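Local coordinates for N-acetylgalactosaminyltransferase 7 (Homo sapiens, PDB 6IWR), which belongs to the polypeptide GalNAc-transferase family and pairs a GT-A glycosyltransferase domain with a ricin-type beta-trefoil lectin domain, at residues A295-W298 with W302-V305; N356-Y361 with E410-E415; R176-E181 with N249-L254; E144-S149 with P257-R262. All coordinates share one frame; numbering follows the deposited sequence.

Interaction 1 of 4, residues A295-W298 with W302-V305; sequences AWDW and WKRV
Lys-303 lays the start of its aliphatic chain over the backbone of the facing strand: CB lies 4.0 Å from Trp-296 N, and CG passes close to the amide of Asp-297. Its CG stands anti to the carbonyl carbon (chi1 -62°) and the chain bends at chi2, which carries CE to 3.5 Å from Asp-297 OD2. Beneath this overlap the two strands of a beta hairpin, 292-296 and 302-306, pair antiparallel. Ala-295 and Lys-303 form a hydrogen-bonded pair, in which Ala-295 N donates to Lys-303 O at 2.8 Å and Lys-303 N donates to Ala-295 O at 3.1 Å. Trp-302 CE3 comes within 3.6 Å of that same Ala-295 O. Trp-296 and Trp-302 follow as a non-hydrogen-bonded pair and put their indoles on one face of the hairpin, where Trp-296 meets Tyr-361 edge-to-face and Trp-302 rests on Asn-356 and Phe-357 of helix 355-365. The other face carries Ala-295 and Lys-303; there Ala-295 CB packs against Val-305 CG1 at 4.1 Å. Asp-297 OD1 is taken up by Ser-299 OG and Leu-301 N inside the turn. With Lys-303 NZ 4.3 Å from Asp-297 OD2, beyond salt-bridge range, the opposite charges probably add a modest attraction beside the two backbone bonds.

Interaction 2 of 4, residues N356-Y361 with E410-E415; sequences NFEISY and EVWWDE
Val-411 CG2 covers one face of the Trp-412 indole, and Tyr-361 CB of helix 355-365 lies over the other, 4.0 Å from Trp-412 CG, so the ring is sandwiched between a neighbour in its own segment and the facing helix. Trp-412 CG stands anti to its carbonyl carbon (chi1 -67°), which sets the indole against that helix. The pyrrole side of the same indole runs obliquely past the bent chain of Glu-358, whose CG lies 4.0 Å from Trp-412 NE1. The carboxylate of Glu-358 is engaged apart from this indole, in a salt bridge to Lys-362 NZ and a hydrogen bond from Asp-346 N. Trp-413 follows and points the edge of its five-membered ring at the face of Tyr-361 in an offset edge-to-face pair, with ring centroids 5.0 Å apart and planes at 77°. Trp-413 NE1 leads, 3.3 Å from Tyr-361 CE2. Phe-450 stacks on Trp-413. Tyr-361 thus serves both tryptophans, its CB lying on one indole and its ring meeting the edge of the next. The touching groups are mostly aromatic and aliphatic and all belong to buried residues, consistent with a junction carried largely by apolar packing, while the one carboxylate beside it, that of Glu-358, is paired with Lys-362.

Interaction 3 of 4, residues R176-E181 with N249-L254; sequences RKYLAE and NWYAPL
Tyr-178 and Tyr-251 make the whole of this buried contact. Tyr-251 brings the CE2 corner of its ring up to the root of the Tyr-178 side chain, 3.3 Å from Tyr-178 CB and 3.6 Å from Tyr-178 CG, and Tyr-251 OH passes 3.4 Å from the same CB. The ring planes differ by 28°, but the centroids are 5.5 Å apart: the rings are slid past each other and barely overlap, so the phenol of Tyr-251 packs on the CB-CG bond and not across the other ring. From there the Tyr-178 ring leads away, and Lys-177 CG lies over one of its faces. In the next shell, polar partners fix both phenol ends. Tyr-251 CG is anti to the backbone N (chi1 -173°), which stretches the ring out from helix 251-260 toward segment 144-149, where its OH is hydrogen-bonded with Leu-147 O and with Ser-149 OG at the start of strand 149-155. Tyr-178 OH bonds Glu-144 O in the loop before it. Farther out, Tyr-178 and Ala-180 share backbone hydrogen bonds with Ser-149, tying the entry of strand 179-186 to strand 149-155, its parallel neighbour in the central sheet of the GT-A domain. Tyr-251 also touches Ile-238 of strand 236-240. The pair sits by the starts of strands 149-155 and 179-186, between the 3-10 turn and helix 251-260.

Interaction 4 of 4, residues E144-S149 with P257-R262; sequences ENLLTS and PISKDR
Leu-146 and Ser-259 mark the closest backbone approach, CA to CA 5.9 Å, where an extended loop leading into strand 149-155 runs past the last turn of helix 251-260. Leu-147 points its amide at the helix, and Leu-147 N donates a weak hydrogen bond to Ser-259 OG, 3.4 Å long but fairly straight at 164°. The helix ends just beyond, Asp-261 being the first residue to leave helical angles. Ser-259 OG sits anti to its carbonyl carbon and beside the backbone N (chi1 -50°), and its stronger partner is Val-255 O, one turn back in the same helix. The hydroxyl thus joins a carbonyl of the helix to an amide of the loop. On this flank of the GT-A fold helix 251-260 lies against the central sheet, Pro-257 and Ile-258 touching strand 264-274, while Thr-148 shares backbone bonding with Val-236 of strand 236-240. Around the polar bond the contact is aliphatic. Leu-147 sends CD2 onto the helix surface, 3.6 Å from Ser-259 CA and 3.8 Å from Ile-258 O, with Ile-258 CG2 a little farther off at 4.2 Å. The same leucine touches Val-236 and Val-255. Leu-146 approaches from the other side of the hydroxyl, CD2 lying 4.1 Å from Ser-259 OG, and also packs on Ala-256 and Tyr-62.

The four contacts form two touching pairs. Interactions 1 and 2 have centres 14 Å apart and share an aromatic cluster: Trp-298 CE3 lies 3.3 Å from Trp-413 CZ3, and Trp-302 CA 3.8 Å from Phe-357 CZ. Interactions 3 and 4, centres 10 Å apart, both use helix 251-260 and meet at the Tyr-251 hydroxyl, its OH 2.7 Å from Leu-147 O; along the chain, interaction 3 is nested inside the loop closed by interaction 4. The pairs stand well apart, the nearest atoms of interactions 2 and 4 being about 11 Å from each other. Of the hairpin in interaction 1, the Trp-302 side chain is about 11 Å from the bound manganese ion.

Interaction 1 of 4, residues A295-W298 with W302-V305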
# COMPACT_ATOMS: atom_id res chain seq x y z
N ALA A 295 -3.10 -13.48 22.05
CA ALA A 295 -3.03 -12.31 22.91
C ALA A 295 -3.65 -11.13 22.17
O ALA A 295 -4.32 -11.30 21.14
CB ALA A 295 -1.57 -12.06 23.34
N TRP A 296 -3.41 -9.92 22.68
CA TRP A 296 -3.97 -8.70 22.12
C TRP A 296 -3.20 -7.54 22.72
O TRP A 296 -2.58 -7.67 23.77
CB TRP A 296 -5.46 -8.58 22.45
CG TRP A 296 -5.69 -8.62 23.91
CD1 TRP A 296 -5.66 -7.55 24.76
CD2 TRP A 296 -5.96 -9.77 24.72
NE1 TRP A 296 -5.90 -7.97 26.05
CE2 TRP A 296 -6.08 -9.32 26.05
CE3 TRP A 296 -6.11 -11.13 24.44
CZ2 TRP A 296 -6.34 -10.19 27.12
CZ3 TRP A 296 -6.37 -12.00 25.49
CH2 TRP A 296 -6.49 -11.52 26.82
N ASP A 297 -3.23 -6.40 22.03
CA ASP A 297 -2.80 -5.13 22.60
C ASP A 297 -4.04 -4.41 23.13
O ASP A 297 -5.16 -4.91 23.00
CB ASP A 297 -1.99 -4.32 21.57
CG ASP A 297 -2.85 -3.74 20.44
OD1 ASP A 297 -4.09 -3.62 20.60
OD2 ASP A 297 -2.28 -3.38 19.37
N TRP A 298 -3.88 -3.22 23.70
CA TRP A 298 -4.98 -2.58 24.41
C TRP A 298 -5.92 -1.79 23.51
O TRP A 298 -6.88 -1.18 24.00
CB TRP A 298 -4.40 -1.75 25.55
CG TRP A 298 -3.62 -2.69 26.38
CD1 TRP A 298 -2.25 -2.83 26.42
CD2 TRP A 298 -4.15 -3.72 27.21
NE1 TRP A 298 -1.91 -3.87 27.27
CE2 TRP A 298 -3.06 -4.43 27.75
CE3 TRP A 298 -5.45 -4.12 27.54
CZ2 TRP A 298 -3.23 -5.49 28.61
CZ3 TRP A 298 -5.62 -5.18 28.41
CH2 TRP A 298 -4.52 -5.86 28.93
N TRP A 302 -5.55 -8.36 17.57
CA TRP A 302 -5.01 -9.69 17.75
C TRP A 302 -3.48 -9.70 17.67
O TRP A 302 -2.91 -9.07 16.78
CB TRP A 302 -5.61 -10.60 16.67
CG TRP A 302 -4.91 -11.87 16.51
CD1 TRP A 302 -4.01 -12.20 15.54
CD2 TRP A 302 -5.03 -13.01 17.36
NE1 TRP A 302 -3.57 -13.48 15.73
CE2 TRP A 302 -4.18 -14.00 16.84
CE3 TRP A 302 -5.77 -13.30 18.51
CZ2 TRP A 302 -4.05 -15.25 17.42
CZ3 TRP A 302 -5.64 -14.54 19.08
CH2 TRP A 302 -4.79 -15.50 18.54
N LYS A 303 -2.84 -10.42 18.58
CA LYS A 303 -1.38 -10.52 18.67
C LYS A 303 -1.01 -11.93 19.11
O LYS A 303 -1.80 -12.63 19.76
CB LYS A 303 -0.79 -9.51 19.67
CG LYS A 303 -0.99 -8.02 19.38
CD LYS A 303 -0.14 -7.52 18.22
CE LYS A 303 -0.43 -6.04 17.94
NZ LYS A 303 0.23 -5.55 16.67
N ARG A 304 0.21 -12.35 18.79
CA ARG A 304 0.68 -13.67 19.21
C ARG A 304 1.97 -13.55 20.01
O ARG A 304 2.86 -12.76 19.66
CB ARG A 304 0.87 -14.61 18.00
CG ARG A 304 -0.43 -14.93 17.27
CD ARG A 304 -0.17 -15.63 15.92
NE ARG A 304 0.12 -17.06 16.07
CZ ARG A 304 1.31 -17.62 15.86
NH1 ARG A 304 2.34 -16.87 15.46
NH2 ARG A 304 1.47 -18.93 16.03
N VAL A 305 2.09 -14.32 21.08
CA VAL A 305 3.31 -14.25 21.89
C VAL A 305 3.82 -15.66 22.11
O VAL A 305 3.04 -16.62 22.10
CB VAL A 305 3.07 -13.52 23.22
CG1 VAL A 305 2.49 -12.12 22.99
CG2 VAL A 305 2.20 -14.37 24.14

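Interaction 2 of 4, residues N356-Y361 with E410-E415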
# COMPACT_ATOMS: atom_id res chain seq x y z
N ASN A 356 -13.88 -13.27 18.63
CA ASN A 356 -12.87 -14.20 19.07
C ASN A 356 -12.46 -13.92 20.49
O ASN A 356 -12.26 -14.81 21.28
CB ASN A 356 -11.66 -14.15 18.14
CG ASN A 356 -11.02 -12.79 18.08
OD1 ASN A 356 -11.66 -11.82 17.76
ND2 ASN A 356 -9.75 -12.73 18.38
N PHE A 357 -12.32 -12.65 20.80
CA PHE A 357 -12.05 -12.19 22.14
C PHE A 357 -13.19 -12.42 23.12
O PHE A 357 -12.96 -12.84 24.22
CB PHE A 357 -11.64 -10.73 22.11
CG PHE A 357 -10.38 -10.49 21.34
CD1 PHE A 357 -9.25 -11.20 21.63
CD2 PHE A 357 -10.34 -9.56 20.34
CE1 PHE A 357 -8.09 -10.98 20.92
CE2 PHE A 357 -9.19 -9.34 19.63
CZ PHE A 357 -8.06 -10.05 19.93
N GLU A 358 -14.41 -12.17 22.69
CA GLU A 358 -15.58 -12.31 23.53
C GLU A 358 -15.83 -13.74 24.01
O GLU A 358 -16.09 -13.94 25.19
CB GLU A 358 -16.80 -11.82 22.76
CG GLU A 358 -17.98 -11.48 23.62
CD GLU A 358 -19.14 -12.43 23.46
OE1 GLU A 358 -19.20 -13.13 22.46
OE2 GLU A 358 -19.99 -12.48 24.35
N ILE A 359 -15.71 -14.72 23.12
CA ILE A 359 -15.85 -16.12 23.49
C ILE A 359 -14.67 -16.56 24.35
O ILE A 359 -14.84 -17.35 25.29
CB ILE A 359 -16.01 -16.99 22.23
CG1 ILE A 359 -16.44 -18.41 22.58
CG2 ILE A 359 -14.71 -17.05 21.44
CD1 ILE A 359 -17.82 -18.51 23.11
N SER A 360 -13.46 -16.05 24.07
CA SER A 360 -12.30 -16.35 24.92
C SER A 360 -12.51 -15.89 26.36
O SER A 360 -12.35 -16.67 27.30
CB SER A 360 -11.03 -15.70 24.36
OG SER A 360 -10.76 -16.16 23.05
N TYR A 361 -12.84 -14.61 26.56
CA TYR A 361 -13.07 -14.13 27.92
C TYR A 361 -14.20 -14.91 28.59
O TYR A 361 -14.03 -15.41 29.71
CB TYR A 361 -13.33 -12.62 27.94
CG TYR A 361 -12.29 -11.81 27.19
CD1 TYR A 361 -10.94 -12.09 27.32
CD2 TYR A 361 -12.67 -10.76 26.35
CE1 TYR A 361 -9.99 -11.35 26.64
CE2 TYR A 361 -11.74 -10.02 25.66
CZ TYR A 361 -10.40 -10.31 25.80
OH TYR A 361 -9.46 -9.57 25.10
N GLU A 410 -16.78 -3.51 27.53
CA GLU A 410 -17.67 -3.02 28.57
C GLU A 410 -18.22 -4.16 29.43
O GLU A 410 -18.53 -3.96 30.62
CB GLU A 410 -18.80 -2.21 27.94
CG GLU A 410 -18.52 -0.71 27.70
CD GLU A 410 -18.00 0.03 28.92
OE1 GLU A 410 -17.20 0.99 28.76
OE2 GLU A 410 -18.39 -0.36 30.05
N VAL A 411 -18.37 -5.37 28.87
CA VAL A 411 -18.93 -6.44 29.68
C VAL A 411 -17.84 -7.26 30.39
O VAL A 411 -18.09 -7.80 31.47
CB VAL A 411 -19.88 -7.33 28.84
CG1 VAL A 411 -19.35 -7.53 27.48
CG2 VAL A 411 -20.07 -8.70 29.50
N TRP A 412 -16.62 -7.31 29.85
CA TRP A 412 -15.63 -8.26 30.33
C TRP A 412 -14.37 -7.65 30.94
O TRP A 412 -13.78 -8.28 31.81
CB TRP A 412 -15.20 -9.22 29.19
CG TRP A 412 -16.31 -10.12 28.77
CD1 TRP A 412 -17.01 -10.10 27.58
CD2 TRP A 412 -16.91 -11.16 29.56
NE1 TRP A 412 -18.00 -11.07 27.59
CE2 TRP A 412 -17.95 -11.73 28.79
CE3 TRP A 412 -16.68 -11.64 30.85
CZ2 TRP A 412 -18.75 -12.76 29.28
CZ3 TRP A 412 -17.48 -12.67 31.33
CH2 TRP A 412 -18.49 -13.22 30.55
N TRP A 413 -13.94 -6.46 30.51
CA TRP A 413 -12.63 -5.97 30.91
C TRP A 413 -12.61 -5.22 32.24
O TRP A 413 -11.52 -4.83 32.68
CB TRP A 413 -12.04 -5.03 29.85
CG TRP A 413 -11.42 -5.70 28.68
CD1 TRP A 413 -11.72 -6.93 28.16
CD2 TRP A 413 -10.38 -5.16 27.84
NE1 TRP A 413 -10.93 -7.20 27.06
CE2 TRP A 413 -10.11 -6.13 26.84
CE3 TRP A 413 -9.65 -3.96 27.85
CZ2 TRP A 413 -9.13 -5.93 25.85
CZ3 TRP A 413 -8.69 -3.77 26.87
CH2 TRP A 413 -8.44 -4.75 25.88
N ASP A 414 -13.76 -4.99 32.87
CA ASP A 414 -13.79 -4.25 34.12
C ASP A 414 -12.92 -3.01 34.09
O ASP A 414 -13.03 -2.17 33.19
CB ASP A 414 -13.36 -5.12 35.29
CG ASP A 414 -14.09 -6.43 35.35
OD1 ASP A 414 -15.24 -6.49 34.85
OD2 ASP A 414 -13.52 -7.42 35.87
N GLU A 415 -12.03 -2.88 35.09
CA GLU A 415 -11.24 -1.68 35.26
C GLU A 415 -10.33 -1.52 34.06
O GLU A 415 -9.86 -0.42 33.76
CB GLU A 415 -10.42 -1.72 36.56
CG GLU A 415 -9.75 -3.04 36.91
CD GLU A 415 -10.40 -3.72 38.11
OE1 GLU A 415 -9.67 -4.35 38.92
OE2 GLU A 415 -11.63 -3.60 38.25

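Interaction 3 of 4, residues R176-E181 with N249-L254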
# COMPACT_ATOMS: atom_id res chain seq x y z
N ARG A 176 -14.52 -41.71 9.90
CA ARG A 176 -15.93 -41.61 9.54
C ARG A 176 -16.83 -41.58 10.76
O ARG A 176 -17.79 -40.80 10.81
CB ARG A 176 -16.30 -42.79 8.64
CG ARG A 176 -15.33 -42.99 7.48
CD ARG A 176 -15.81 -44.06 6.51
NE ARG A 176 -15.58 -45.40 7.03
CZ ARG A 176 -14.58 -46.18 6.64
NH1 ARG A 176 -13.74 -45.74 5.72
NH2 ARG A 176 -14.43 -47.41 7.15
N LYS A 177 -16.54 -42.40 11.77
CA LYS A 177 -17.49 -42.60 12.86
C LYS A 177 -17.62 -41.37 13.76
O LYS A 177 -18.61 -41.25 14.48
CB LYS A 177 -17.10 -43.83 13.67
CG LYS A 177 -15.74 -43.72 14.34
CD LYS A 177 -15.51 -44.88 15.29
CE LYS A 177 -14.96 -46.09 14.57
NZ LYS A 177 -13.48 -46.08 14.69
N TYR A 178 -16.65 -40.45 13.75
CA TYR A 178 -16.80 -39.23 14.55
C TYR A 178 -17.40 -38.08 13.77
O TYR A 178 -17.82 -37.10 14.38
CB TYR A 178 -15.45 -38.80 15.14
CG TYR A 178 -14.82 -39.95 15.88
CD1 TYR A 178 -15.26 -40.30 17.16
CD2 TYR A 178 -13.86 -40.75 15.28
CE1 TYR A 178 -14.70 -41.38 17.83
CE2 TYR A 178 -13.31 -41.82 15.94
CZ TYR A 178 -13.74 -42.13 17.20
OH TYR A 178 -13.19 -43.20 17.83
N LEU A 179 -17.51 -38.19 12.45
CA LEU A 179 -17.98 -37.09 11.61
C LEU A 179 -19.49 -37.22 11.46
O LEU A 179 -19.98 -37.99 10.63
CB LEU A 179 -17.30 -37.13 10.26
CG LEU A 179 -16.96 -35.76 9.68
CD1 LEU A 179 -17.17 -35.77 8.18
CD2 LEU A 179 -17.74 -34.65 10.33
N ALA A 180 -20.24 -36.45 12.24
CA ALA A 180 -21.69 -36.59 12.23
C ALA A 180 -22.34 -35.96 11.01
O ALA A 180 -23.41 -36.42 10.58
CB ALA A 180 -22.27 -35.98 13.51
N GLU A 181 -21.73 -34.91 10.44
CA GLU A 181 -22.28 -34.11 9.35
C GLU A 181 -21.33 -32.96 9.09
O GLU A 181 -20.59 -32.53 9.99
CB GLU A 181 -23.68 -33.56 9.70
CG GLU A 181 -23.65 -32.51 10.80
CD GLU A 181 -25.00 -31.94 11.19
OE1 GLU A 181 -25.96 -32.07 10.38
OE2 GLU A 181 -25.10 -31.35 12.31
N ASN A 249 -4.52 -36.81 11.16
CA ASN A 249 -4.85 -37.01 12.57
C ASN A 249 -5.01 -35.68 13.29
O ASN A 249 -4.38 -35.43 14.32
CB ASN A 249 -3.80 -37.88 13.26
CG ASN A 249 -4.23 -38.28 14.64
OD1 ASN A 249 -5.43 -38.31 14.92
ND2 ASN A 249 -3.28 -38.58 15.50
N TRP A 250 -5.89 -34.82 12.74
CA TRP A 250 -6.23 -33.56 13.39
C TRP A 250 -7.33 -33.73 14.40
O TRP A 250 -7.47 -32.88 15.29
CB TRP A 250 -6.70 -32.50 12.39
CG TRP A 250 -8.01 -32.85 11.73
CD1 TRP A 250 -8.22 -33.85 10.82
CD2 TRP A 250 -9.29 -32.20 11.92
NE1 TRP A 250 -9.54 -33.85 10.42
CE2 TRP A 250 -10.22 -32.86 11.08
CE3 TRP A 250 -9.73 -31.11 12.70
CZ2 TRP A 250 -11.57 -32.49 11.01
CZ3 TRP A 250 -11.08 -30.74 12.62
CH2 TRP A 250 -11.98 -31.44 11.78
N TYR A 251 -8.10 -34.81 14.30
CA TYR A 251 -9.36 -34.91 15.01
C TYR A 251 -9.17 -35.35 16.46
O TYR A 251 -9.73 -34.73 17.38
CB TYR A 251 -10.29 -35.86 14.27
CG TYR A 251 -11.67 -35.86 14.86
CD1 TYR A 251 -12.62 -34.94 14.45
CD2 TYR A 251 -12.01 -36.76 15.89
CE1 TYR A 251 -13.89 -34.91 15.02
CE2 TYR A 251 -13.27 -36.74 16.47
CZ TYR A 251 -14.20 -35.81 16.03
OH TYR A 251 -15.46 -35.77 16.58
N ALA A 252 -8.43 -36.42 16.69
CA ALA A 252 -8.31 -36.95 18.05
C ALA A 252 -7.64 -35.95 18.99
O ALA A 252 -8.21 -35.64 20.05
CB ALA A 252 -7.58 -38.29 18.01
N PRO A 253 -6.46 -35.43 18.69
CA PRO A 253 -5.89 -34.36 19.53
C PRO A 253 -6.87 -33.22 19.82
O PRO A 253 -6.91 -32.72 20.95
CB PRO A 253 -4.69 -33.87 18.70
CG PRO A 253 -4.62 -34.76 17.47
CD PRO A 253 -5.88 -35.51 17.34
N LEU A 254 -7.66 -32.81 18.83
CA LEU A 254 -8.53 -31.64 19.01
C LEU A 254 -9.74 -31.96 19.89
O LEU A 254 -10.16 -31.13 20.71
CB LEU A 254 -8.99 -31.11 17.66
CG LEU A 254 -9.76 -29.80 17.64
CD1 LEU A 254 -8.84 -28.63 17.72
CD2 LEU A 254 -10.57 -29.71 16.40

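Interaction 4 of 4, residues E144-S149 with P257-R262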
# COMPACT_ATOMS: atom_id res chain seq x y z
N GLU A 144 -10.49 -43.46 21.85
CA GLU A 144 -11.49 -43.91 20.85
C GLU A 144 -12.89 -43.61 21.28
O GLU A 144 -13.82 -43.77 20.55
CB GLU A 144 -11.42 -45.40 20.54
CG GLU A 144 -10.16 -45.88 19.88
CD GLU A 144 -9.54 -47.06 20.59
OE1 GLU A 144 -9.80 -47.26 21.77
OE2 GLU A 144 -8.76 -47.78 19.96
N ASN A 145 -12.98 -43.08 22.47
CA ASN A 145 -14.16 -42.87 23.24
C ASN A 145 -14.63 -41.43 23.02
O ASN A 145 -15.40 -40.89 23.79
CB ASN A 145 -13.74 -43.12 24.67
CG ASN A 145 -14.87 -43.16 25.61
OD1 ASN A 145 -15.95 -43.56 25.25
ND2 ASN A 145 -14.62 -42.78 26.82
N LEU A 146 -14.12 -40.81 21.97
CA LEU A 146 -14.30 -39.41 21.66
C LEU A 146 -15.70 -39.00 21.29
O LEU A 146 -16.50 -39.80 20.85
CB LEU A 146 -13.39 -39.05 20.51
CG LEU A 146 -11.91 -39.40 20.62
CD1 LEU A 146 -11.33 -39.69 19.26
CD2 LEU A 146 -11.18 -38.26 21.29
N LEU A 147 -16.00 -37.73 21.49
CA LEU A 147 -17.25 -37.13 21.07
C LEU A 147 -17.33 -37.06 19.56
O LEU A 147 -16.34 -36.91 18.89
CB LEU A 147 -17.34 -35.71 21.61
CG LEU A 147 -17.94 -35.31 22.95
CD1 LEU A 147 -18.47 -36.46 23.76
CD2 LEU A 147 -16.96 -34.50 23.77
N THR A 148 -18.53 -37.14 19.02
CA THR A 148 -18.75 -36.88 17.60
C THR A 148 -18.73 -35.37 17.32
O THR A 148 -18.80 -34.55 18.23
CB THR A 148 -20.07 -37.47 17.15
OG1 THR A 148 -21.14 -36.80 17.83
CG2 THR A 148 -20.12 -38.97 17.47
N SER A 149 -18.68 -34.99 16.04
CA SER A 149 -18.63 -33.56 15.72
C SER A 149 -19.44 -33.21 14.48
O SER A 149 -19.47 -33.97 13.49
CB SER A 149 -17.18 -33.06 15.52
OG SER A 149 -16.45 -33.16 16.73
N PRO A 257 -9.39 -33.32 24.52
CA PRO A 257 -9.57 -32.52 25.74
C PRO A 257 -11.03 -32.21 26.04
O PRO A 257 -11.44 -32.30 27.21
CB PRO A 257 -8.73 -31.26 25.47
CG PRO A 257 -8.15 -31.41 24.11
CD PRO A 257 -8.43 -32.75 23.56
N ILE A 258 -11.84 -31.91 25.02
CA ILE A 258 -13.26 -31.64 25.25
C ILE A 258 -13.97 -32.88 25.79
O ILE A 258 -14.95 -32.77 26.53
CB ILE A 258 -13.94 -31.14 23.96
CG1 ILE A 258 -13.10 -30.03 23.32
CG2 ILE A 258 -15.36 -30.67 24.25
CD1 ILE A 258 -13.57 -29.66 21.97
N SER A 259 -13.50 -34.06 25.41
CA SER A 259 -14.12 -35.29 25.89
C SER A 259 -13.79 -35.57 27.36
O SER A 259 -14.62 -36.17 28.06
CB SER A 259 -13.69 -36.46 25.00
OG SER A 259 -13.87 -36.15 23.62
N LYS A 260 -12.60 -35.18 27.86
CA LYS A 260 -12.41 -35.27 29.32
C LYS A 260 -13.33 -34.29 30.03
O LYS A 260 -13.90 -34.60 31.08
CB LYS A 260 -10.95 -35.01 29.76
CG LYS A 260 -10.33 -36.20 30.59
CD LYS A 260 -9.44 -35.95 31.90
CE LYS A 260 -9.18 -37.32 32.76
NZ LYS A 260 -7.98 -38.35 32.58
N ASP A 261 -13.56 -33.13 29.41
CA ASP A 261 -14.07 -31.96 30.13
C ASP A 261 -14.82 -31.07 29.15
O ASP A 261 -14.19 -30.41 28.32
CB ASP A 261 -12.90 -31.22 30.78
CG ASP A 261 -13.32 -29.95 31.51
OD1 ASP A 261 -14.44 -29.43 31.31
OD2 ASP A 261 -12.48 -29.46 32.28
N ARG A 262 -16.15 -31.01 29.28
CA ARG A 262 -16.99 -30.32 28.31
C ARG A 262 -16.82 -28.81 28.30
O ARG A 262 -17.32 -28.16 27.37
CB ARG A 262 -18.45 -30.66 28.57
CG ARG A 262 -18.86 -30.42 30.01
CD ARG A 262 -20.28 -30.87 30.21
NE ARG A 262 -21.09 -30.26 29.18
CZ ARG A 262 -21.73 -29.10 29.33
NH1 ARG A 262 -22.43 -28.58 28.32
NH2 ARG A 262 -21.67 -28.47 30.50